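Local coordinates for protein poly(ADP-ribose) glycohydrolase (Thermomonospora curvata, PDB 3SIG) that hydrolyses the ribose-ribose bonds of poly(ADP-ribose) and is captured here with ADP-ribose bound in its macrodomain pocket, at residues A[82-96]-A[166-178]. Numbering follows the deposited sequence.
Sequences TGAAGDQVACLNFAS and EPYRVAFLTSPAP. With AR6 ([(2R,3S,4R,5R)-5-(6-aminopurin-9-yl)-3,4-dihydroxy-oxolan-2-yl]methyl [hydroxy-[[(2R,3S,4R,5S)-3,4,5-trihydroxyoxolan-2-yl]methoxy]phosphoryl] hydrogen phosphate), chain B.
Three groups grip water 1 between Thr82, Val89 and Arg169: it donates to Arg169 O (2.7 Å) and to Thr82 OG1, and accepts from Val89 N. The water thus joins the end of helix 74-84 to strand 167-175 and to the backbone just before strand 90-94. Thr82 OG1 also bonds Ala78 O one helical turn back. The two strands are parallel neighbours in the mixed central sheet of a macrodomain, and their pairing carries a ligand site at its C-terminal end. Ala171 N gives to Val89 O, Cys91 N to Ala171 O (2.8 Å), Leu173 N to Cys91 O and Asn93 N to Leu173 O. On the sheet face of Cys91, CB lies 3.8 Å from Phe172 CD1, while SG sits obliquely to that ring, 5.2 Å from its centroid. On the opposite face, Ala90 CB meets Leu173 CD1 (4.0 Å). With CG anti to the backbone N (chi1 172°), Asn93 runs alongside Thr174, and ND2 of Asn93 donates to Thr174 OG1 at 3.0 Å, the oxygen lying near the plane of the Asn93 amide. Beyond, Ala95 CB packs on Thr174 CG2, and water 2 donates to Ala95 O and, at 2.8 Å, to the phosphate oxygen O1B of AR6, while accepting from Ala177 N.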
ATOM      1  N   THR A  82       6.581 -13.424  -3.333  1.00 11.12           N
ATOM      2  CA  THR A  82       5.938 -14.435  -2.512  1.00 11.72           C
ATOM      3  C   THR A  82       6.218 -15.831  -3.080  1.00 15.11           C
ATOM      4  O   THR A  82       6.398 -16.779  -2.313  1.00 16.53           O
ATOM      5  CB  THR A  82       4.432 -14.174  -2.438  1.00 11.87           C
ATOM      6  OG1 THR A  82       4.217 -12.945  -1.763  1.00 11.95           O
ATOM      7  CG2 THR A  82       3.738 -15.277  -1.643  1.00 13.51           C
ATOM      8  N   GLY A  83       6.383 -15.953  -4.381  1.00 12.51           N
ATOM      9  CA  GLY A  83       6.678 -17.249  -4.987  1.00 16.02           C
ATOM     10  C   GLY A  83       8.096 -17.719  -4.672  1.00 17.02           C
ATOM     11  O   GLY A  83       8.402 -18.928  -4.782  1.00 18.18           O
ATOM     12  N   ALA A  84       8.981 -16.794  -4.291  1.00 16.46           N
ATOM     13  CA  ALA A  84      10.423 -17.079  -4.216  1.00 15.88           C
ATOM     14  C   ALA A  84      10.912 -17.430  -2.822  1.00 15.13           C
ATOM     15  O   ALA A  84      12.002 -17.974  -2.701  1.00 15.98           O
ATOM     16  CB  ALA A  84      11.221 -15.863  -4.745  1.00 17.71           C
ATOM     17  N   ALA A  85      10.125 -17.174  -1.785  1.00 14.51           N
ATOM     18  CA  ALA A  85      10.523 -17.468  -0.411  1.00 16.24           C
ATOM     19  C   ALA A  85       9.306 -17.432   0.493  1.00 14.58           C
ATOM     20  O   ALA A  85       8.329 -16.786   0.154  1.00 18.59           O
ATOM     21  CB  ALA A  85      11.553 -16.458   0.068  1.00 15.30           C
ATOM     22  N   GLY A  86       9.376 -18.051   1.657  1.00 16.90           N
ATOM     23  CA  GLY A  86       8.208 -18.245   2.489  1.00 18.74           C
ATOM     24  C   GLY A  86       7.863 -17.124   3.463  1.00 21.49           C
ATOM     25  O   GLY A  86       6.816 -17.183   4.114  1.00 23.64           O
ATOM     26  N   ASP A  87       8.710 -16.105   3.605  1.00 16.15           N
ATOM     27  CA  ASP A  87       8.415 -15.036   4.556  1.00 15.46           C
ATOM     28  C   ASP A  87       7.412 -14.077   3.901  1.00 14.69           C
ATOM     29  O   ASP A  87       7.541 -13.680   2.739  1.00 13.37           O
ATOM     30  CB  ASP A  87       9.696 -14.308   5.021  1.00 15.36           C
ATOM     31  CG  ASP A  87      10.503 -13.786   3.870  1.00 15.27           C
ATOM     32  OD1 ASP A  87      11.058 -14.607   3.113  1.00 17.70           O
ATOM     33  OD2 ASP A  87      10.585 -12.563   3.664  1.00 14.92           O
ATOM     34  N   GLN A  88       6.383 -13.717   4.656  1.00 13.81           N
ATOM     35  CA  GLN A  88       5.326 -12.846   4.143  1.00 11.17           C
ATOM     36  C   GLN A  88       5.829 -11.439   3.774  1.00 10.34           C
ATOM     37  O   GLN A  88       6.499 -10.779   4.586  1.00 11.44           O
ATOM     38  CB  GLN A  88       4.233 -12.761   5.170  1.00 11.30           C
ATOM     39  CG  GLN A  88       2.968 -12.120   4.668  1.00 11.45           C
ATOM     40  CD  GLN A  88       1.871 -12.151   5.719  1.00 11.54           C
ATOM     41  OE1 GLN A  88       1.602 -11.146   6.370  1.00 10.58           O
ATOM     42  NE2 GLN A  88       1.260 -13.299   5.912  1.00 13.08           N
ATOM     43  N   VAL A  89       5.511 -11.005   2.571  1.00  9.77           N
ATOM     44  CA  VAL A  89       5.935  -9.721   2.046  1.00 10.13           C
ATOM     45  C   VAL A  89       4.985  -8.646   2.567  1.00  8.43           C
ATOM     46  O   VAL A  89       3.787  -8.915   2.755  1.00 11.11           O
ATOM     47  CB  VAL A  89       5.869  -9.778   0.501  1.00 11.28           C
ATOM     48  CG1 VAL A  89       6.162  -8.434  -0.157  1.00 11.92           C
ATOM     49  CG2 VAL A  89       6.817 -10.849  -0.023  1.00 12.29           C
ATOM     50  N   ALA A  90       5.485  -7.445   2.814  1.00  8.06           N
ATOM     51  CA  ALA A  90       4.629  -6.285   3.149  1.00  8.01           C
ATOM     52  C   ALA A  90       4.621  -5.302   2.007  1.00  6.28           C
ATOM     53  O   ALA A  90       5.651  -5.017   1.394  1.00  8.36           O
ATOM     54  CB  ALA A  90       5.120  -5.601   4.424  1.00  8.40           C
ATOM     55  N   CYS A  91       3.447  -4.742   1.725  1.00  6.81           N
ATOM     56  CA  CYS A  91       3.218  -3.784   0.664  1.00  6.26           C
ATOM     57  C   CYS A  91       2.600  -2.503   1.170  1.00  6.62           C
ATOM     58  O   CYS A  91       1.658  -2.549   1.962  1.00  7.34           O
ATOM     59  CB  CYS A  91       2.208  -4.397  -0.324  1.00  6.92           C
ATOM     60  SG  CYS A  91       2.674  -5.928  -1.118  1.00 10.63           S
ATOM     61  N   LEU A  92       3.111  -1.377   0.710  1.00  6.62           N
ATOM     62  CA  LEU A  92       2.516  -0.081   1.003  1.00  6.81           C
ATOM     63  C   LEU A  92       1.306   0.182   0.102  1.00  7.37           C
ATOM     64  O   LEU A  92       1.437   0.142  -1.124  1.00  6.97           O
ATOM     65  CB  LEU A  92       3.594   1.016   0.854  1.00  7.42           C
ATOM     66  CG  LEU A  92       3.127   2.466   1.022  1.00  7.44           C
ATOM     67  CD1 LEU A  92       2.542   2.712   2.392  1.00  8.18           C
ATOM     68  CD2 LEU A  92       4.299   3.405   0.762  1.00  8.80           C
ATOM     69  N   ASN A  93       0.162   0.409   0.743  1.00  7.12           N
ATOM     70  CA  ASN A  93      -1.056   0.894   0.119  1.00  6.96           C
ATOM     71  C   ASN A  93      -1.021   2.404   0.096  1.00  7.02           C
ATOM     72  O   ASN A  93      -0.870   3.034   1.148  1.00  7.11           O
ATOM     73  CB  ASN A  93      -2.244   0.389   0.954  1.00  7.10           C
ATOM     74  CG  ASN A  93      -3.575   0.982   0.522  1.00  7.39           C
ATOM     75  OD1 ASN A  93      -3.718   1.456  -0.592  1.00  8.80           O
ATOM     76  ND2 ASN A  93      -4.563   0.979   1.433  1.00  7.79           N
ATOM     77  N   PHE A  94      -1.123   2.978  -1.116  1.00  7.30           N
ATOM     78  CA  PHE A  94      -1.069   4.424  -1.300  1.00  7.86           C
ATOM     79  C   PHE A  94      -2.471   4.945  -0.971  1.00  8.03           C
ATOM     80  O   PHE A  94      -3.341   5.195  -1.834  1.00  8.89           O
ATOM     81  CB  PHE A  94      -0.687   4.790  -2.733  1.00  8.99           C
ATOM     82  CG  PHE A  94       0.603   4.164  -3.238  1.00  8.23           C
ATOM     83  CD1 PHE A  94       1.588   3.649  -2.399  1.00  7.09           C
ATOM     84  CD2 PHE A  94       0.871   4.178  -4.607  1.00  9.00           C
ATOM     85  CE1 PHE A  94       2.763   3.121  -2.909  1.00  7.48           C
ATOM     86  CE2 PHE A  94       2.045   3.635  -5.126  1.00  9.45           C
ATOM     87  CZ  PHE A  94       2.985   3.100  -4.282  1.00  9.09           C
ATOM     88  N   ALA A  95      -2.706   5.096   0.325  1.00  7.85           N
ATOM     89  CA  ALA A  95      -4.045   5.127   0.870  1.00  8.41           C
ATOM     90  C   ALA A  95      -4.752   6.442   0.736  1.00  8.06           C
ATOM     91  O   ALA A  95      -4.136   7.514   0.831  1.00  9.22           O
ATOM     92  CB  ALA A  95      -3.947   4.795   2.319  1.00  9.80           C
ATOM     93  N   SER A  96      -6.076   6.356   0.619  1.00  9.20           N
ATOM     94  CA  SER A  96      -6.992   7.432   0.945  1.00  9.59           C
ATOM     95  C   SER A  96      -7.013   7.589   2.455  1.00  9.01           C
ATOM     96  O   SER A  96      -7.081   6.631   3.221  1.00  9.81           O
ATOM     97  CB  SER A  96      -8.385   7.071   0.481  1.00 11.46           C
ATOM     98  OG  SER A  96      -9.329   8.041   0.968  1.00 11.31           O
ATOM     99  N   GLU A 166      -4.579 -19.951  -7.384  1.00 19.11           N
ATOM    100  CA  GLU A 166      -3.992 -20.072  -6.065  1.00 23.55           C
ATOM    101  C   GLU A 166      -3.755 -18.676  -5.498  1.00 17.64           C
ATOM    102  O   GLU A 166      -2.882 -17.973  -5.963  1.00 21.47           O
ATOM    103  CB  GLU A 166      -2.655 -20.817  -6.168  1.00 33.41           C
ATOM    104  CG  GLU A 166      -1.880 -20.925  -4.858  1.00 45.36           C
ATOM    105  CD  GLU A 166      -2.529 -21.870  -3.871  1.00 56.59           C
ATOM    106  OE1 GLU A 166      -2.644 -23.075  -4.188  1.00 59.27           O
ATOM    107  OE2 GLU A 166      -2.929 -21.406  -2.781  1.00 59.94           O
ATOM    108  N   PRO A 167      -4.541 -18.300  -4.523  1.00 15.83           N
ATOM    109  CA  PRO A 167      -4.333 -17.009  -3.851  1.00 15.89           C
ATOM    110  C   PRO A 167      -3.038 -17.001  -3.043  1.00 13.25           C
ATOM    111  O   PRO A 167      -2.512 -18.027  -2.679  1.00 16.03           O
ATOM    112  CB  PRO A 167      -5.543 -16.895  -2.934  1.00 20.92           C
ATOM    113  CG  PRO A 167      -6.038 -18.324  -2.779  1.00 21.66           C
ATOM    114  CD  PRO A 167      -5.689 -19.043  -3.980  1.00 22.15           C
ATOM    115  N   TYR A 168      -2.531 -15.822  -2.774  1.00 10.86           N
ATOM    116  CA  TYR A 168      -1.350 -15.669  -1.938  1.00 10.91           C
ATOM    117  C   TYR A 168      -1.653 -14.625  -0.902  1.00 11.09           C
ATOM    118  O   TYR A 168      -2.565 -13.855  -1.079  1.00 14.95           O
ATOM    119  CB  TYR A 168      -0.096 -15.348  -2.780  1.00 11.02           C
ATOM    120  CG  TYR A 168      -0.144 -14.074  -3.573  1.00  9.59           C
ATOM    121  CD1 TYR A 168      -0.851 -13.986  -4.745  1.00 10.81           C
ATOM    122  CD2 TYR A 168       0.497 -12.927  -3.117  1.00 10.48           C
ATOM    123  CE1 TYR A 168      -0.917 -12.831  -5.465  1.00 11.05           C
ATOM    124  CE2 TYR A 168       0.451 -11.776  -3.834  1.00 11.24           C
ATOM    125  CZ  TYR A 168      -0.261 -11.698  -5.001  1.00 11.03           C
ATOM    126  OH  TYR A 168      -0.297 -10.507  -5.731  1.00 12.25           O
ATOM    127  N   ARG A 169      -0.906 -14.578   0.176  1.00  9.81           N
ATOM    128  CA  ARG A 169      -1.110 -13.622   1.236  1.00 10.41           C
ATOM    129  C   ARG A 169       0.039 -12.654   1.398  1.00 10.61           C
ATOM    130  O   ARG A 169       1.196 -13.049   1.325  1.00 11.37           O
ATOM    131  CB  ARG A 169      -1.348 -14.331   2.558  1.00 10.58           C
ATOM    132  CG  ARG A 169      -2.683 -15.087   2.601  1.00 13.78           C
ATOM    133  CD  ARG A 169      -3.059 -15.580   4.013  1.00 17.38           C
ATOM    134  NE  ARG A 169      -2.208 -16.699   4.359  1.00 20.34           N
ATOM    135  CZ  ARG A 169      -2.257 -17.334   5.530  1.00 25.13           C
ATOM    136  NH1 ARG A 169      -3.109 -16.944   6.464  1.00 21.31           N
ATOM    137  NH2 ARG A 169      -1.445 -18.361   5.768  1.00 31.20           N
ATOM    138  N   VAL A 170      -0.294 -11.385   1.610  1.00  9.45           N
ATOM    139  CA  VAL A 170       0.681 -10.338   1.925  1.00  9.27           C
ATOM    140  C   VAL A 170       0.176  -9.519   3.065  1.00  9.57           C
ATOM    141  O   VAL A 170      -1.043  -9.456   3.307  1.00 12.55           O
ATOM    142  CB  VAL A 170       0.910  -9.407   0.719  1.00 11.15           C
ATOM    143  CG1 VAL A 170       1.260 -10.219  -0.540  1.00 13.47           C
ATOM    144  CG2 VAL A 170      -0.310  -8.566   0.410  1.00 12.39           C
ATOM    145  N   ALA A 171       1.061  -8.799   3.729  1.00  7.77           N
ATOM    146  CA  ALA A 171       0.649  -7.771   4.679  1.00  8.21           C
ATOM    147  C   ALA A 171       0.556  -6.451   3.943  1.00  6.92           C
ATOM    148  O   ALA A 171       1.363  -6.143   3.047  1.00  8.77           O
ATOM    149  CB  ALA A 171       1.625  -7.664   5.815  1.00  8.77           C
ATOM    150  N   PHE A 172      -0.411  -5.637   4.345  1.00  6.93           N
ATOM    151  CA  PHE A 172      -0.511  -4.263   3.855  1.00  6.09           C
ATOM    152  C   PHE A 172      -0.230  -3.263   4.950  1.00  6.19           C
ATOM    153  O   PHE A 172      -0.585  -3.481   6.132  1.00  7.29           O
ATOM    154  CB  PHE A 172      -1.864  -3.975   3.209  1.00  7.20           C
ATOM    155  CG  PHE A 172      -2.057  -4.644   1.867  1.00  7.10           C
ATOM    156  CD1 PHE A 172      -1.436  -4.160   0.730  1.00  7.71           C
ATOM    157  CD2 PHE A 172      -2.815  -5.799   1.749  1.00  9.33           C
ATOM    158  CE1 PHE A 172      -1.598  -4.791  -0.496  1.00  8.51           C
ATOM    159  CE2 PHE A 172      -3.006  -6.425   0.508  1.00 10.85           C
ATOM    160  CZ  PHE A 172      -2.388  -5.915  -0.603  1.00  9.40           C
ATOM    161  N   LEU A 173       0.379  -2.157   4.529  1.00  6.80           N
ATOM    162  CA  LEU A 173       0.626  -0.992   5.362  1.00  6.46           C
ATOM    163  C   LEU A 173      -0.132   0.141   4.718  1.00  6.19           C
ATOM    164  O   LEU A 173       0.196   0.520   3.588  1.00  7.23           O
ATOM    165  CB  LEU A 173       2.122  -0.677   5.378  1.00  8.07           C
ATOM    166  CG  LEU A 173       3.044  -1.863   5.714  1.00 13.43           C
ATOM    167  CD1 LEU A 173       4.451  -1.704   5.239  1.00 14.84           C
ATOM    168  CD2 LEU A 173       3.027  -2.073   7.172  1.00 22.39           C
ATOM    169  N   THR A 174      -1.123   0.680   5.443  1.00  6.89           N
ATOM    170  CA  THR A 174      -2.016   1.699   4.905  1.00  7.43           C
ATOM    171  C   THR A 174      -1.713   3.020   5.573  1.00  7.50           C
ATOM    172  O   THR A 174      -1.969   3.195   6.766  1.00  8.25           O
ATOM    173  CB  THR A 174      -3.488   1.243   5.099  1.00  6.70           C
ATOM    174  OG1 THR A 174      -3.730   0.178   4.182  1.00  7.74           O
ATOM    175  CG2 THR A 174      -4.526   2.295   4.839  1.00  8.93           C
ATOM    176  N   SER A 175      -1.128   3.923   4.791  1.00  6.86           N
ATOM    177  CA  SER A 175      -0.700   5.222   5.265  1.00  7.84           C
ATOM    178  C   SER A 175      -0.893   6.197   4.118  1.00  7.93           C
ATOM    179  O   SER A 175      -0.361   5.969   3.038  1.00  8.60           O
ATOM    180  CB  SER A 175       0.794   5.155   5.614  1.00  9.53           C
ATOM    181  OG  SER A 175       1.372   6.441   5.840  1.00 11.21           O
ATOM    182  N   PRO A 176      -1.657   7.291   4.324  1.00  8.73           N
ATOM    183  CA  PRO A 176      -1.844   8.240   3.221  1.00  8.95           C
ATOM    184  C   PRO A 176      -0.697   9.219   3.138  1.00  8.26           C
ATOM    185  O   PRO A 176      -0.276   9.810   4.131  1.00  9.30           O
ATOM    186  CB  PRO A 176      -3.118   8.986   3.638  1.00  9.58           C
ATOM    187  CG  PRO A 176      -3.041   8.989   5.134  1.00 11.79           C
ATOM    188  CD  PRO A 176      -2.389   7.693   5.531  1.00 10.15           C
ATOM    189  N   ALA A 177      -0.170   9.402   1.940  1.00  8.91           N
ATOM    190  CA  ALA A 177       0.796  10.470   1.704  1.00  9.53           C
ATOM    191  C   ALA A 177       0.047  11.793   1.864  1.00  9.86           C
ATOM    192  O   ALA A 177      -1.172  11.858   1.662  1.00 10.22           O
ATOM    193  CB  ALA A 177       1.398  10.368   0.305  1.00  8.82           C
ATOM    194  N   PRO A 178       0.766  12.878   2.182  1.00 10.84           N
ATOM    195  CA  PRO A 178       0.101  14.185   2.188  1.00 11.67           C
ATOM    196  C   PRO A 178      -0.484  14.476   0.813  1.00 12.92           C
ATOM    197  O   PRO A 178       0.101  14.148  -0.223  1.00 12.58           O
ATOM    198  CB  PRO A 178       1.227  15.142   2.547  1.00 12.72           C
ATOM    199  CG  PRO A 178       2.484  14.431   2.204  1.00 13.53           C
ATOM    200  CD  PRO A 178       2.204  12.981   2.480  1.00 10.99           C
TER
HETATM  201  N1  AR6 B 280       1.229  -0.395  -8.860  1.00  9.49           N
HETATM  202  C2  AR6 B 280       2.335   0.338  -8.778  1.00 10.25           C
HETATM  203  N3  AR6 B 280       2.430   1.672  -9.050  1.00  8.90           N
HETATM  204  C4  AR6 B 280       1.253   2.235  -9.405  1.00 10.35           C
HETATM  205  C5  AR6 B 280       0.027   1.487  -9.501  1.00  9.51           C
HETATM  206  C6  AR6 B 280       0.095   0.153  -9.199  1.00  9.54           C
HETATM  207  N6  AR6 B 280      -1.054  -0.634  -9.295  1.00 11.25           N
HETATM  208  N7  AR6 B 280      -0.987   2.437  -9.880  1.00 10.07           N
HETATM  209  C8  AR6 B 280      -0.394   3.575 -10.023  1.00 10.32           C
HETATM  210  N9  AR6 B 280       0.944   3.549  -9.764  1.00  9.56           N
HETATM  211  PA  AR6 B 280      -1.684   6.690  -6.804  1.00 10.02           P
HETATM  212  PB  AR6 B 280      -1.424   8.542  -4.484  1.00  9.49           P
HETATM  213  C1' AR6 B 280       1.968   4.591  -9.772  1.00 10.60           C
HETATM  214  O1A AR6 B 280      -2.058   7.852  -7.653  1.00 11.74           O
HETATM  215  O1B AR6 B 280      -0.815   8.207  -3.137  1.00  9.97           O
HETATM  216  C1D AR6 B 280      -6.451   6.683  -4.586  1.00 10.70           C
HETATM  217  O1D AR6 B 280      -7.712   7.062  -5.063  1.00 12.62           O
HETATM  218  C2' AR6 B 280       1.662   5.749 -10.697  1.00  9.74           C
HETATM  219  O2' AR6 B 280       2.850   6.242 -11.252  1.00 12.26           O
HETATM  220  O2A AR6 B 280      -2.633   5.521  -6.745  1.00 10.77           O
HETATM  221  O2B AR6 B 280      -0.813   9.644  -5.283  1.00 10.19           O
HETATM  222  C2D AR6 B 280      -6.538   6.596  -3.113  1.00 11.61           C
HETATM  223  O2D AR6 B 280      -7.614   5.905  -2.581  1.00  9.81           O
HETATM  224  C3' AR6 B 280       1.084   6.749  -9.763  1.00 11.11           C
HETATM  225  O3' AR6 B 280       1.302   8.058 -10.178  1.00 12.06           O
HETATM  226  O3A AR6 B 280      -1.342   7.196  -5.335  1.00  9.27           O
HETATM  227  C3D AR6 B 280      -6.141   7.926  -2.631  1.00  9.66           C
HETATM  228  O3D AR6 B 280      -7.344   8.646  -2.584  1.00 13.34           O
HETATM  229  C4' AR6 B 280       1.759   6.481  -8.448  1.00 10.59           C
HETATM  230  O4' AR6 B 280       2.188   5.139  -8.497  1.00  9.66           O
HETATM  231  C4D AR6 B 280      -5.214   8.395  -3.696  1.00  9.86           C
HETATM  232  O4D AR6 B 280      -5.517   7.697  -4.895  1.00 11.50           O
HETATM  233  C5' AR6 B 280       0.916   6.733  -7.205  1.00 10.40           C
HETATM  234  O5' AR6 B 280      -0.302   6.009  -7.274  1.00 10.44           O
HETATM  235  C5D AR6 B 280      -3.737   8.225  -3.344  1.00  9.41           C
HETATM  236  O5D AR6 B 280      -2.969   8.845  -4.358  1.00  9.55           O
HETATM  237  O   HOH W   1       3.840 -12.700   0.970  1.00 11.92           O
HETATM  238  O   HOH W   2      -1.261   7.888  -0.359  1.00  9.09           O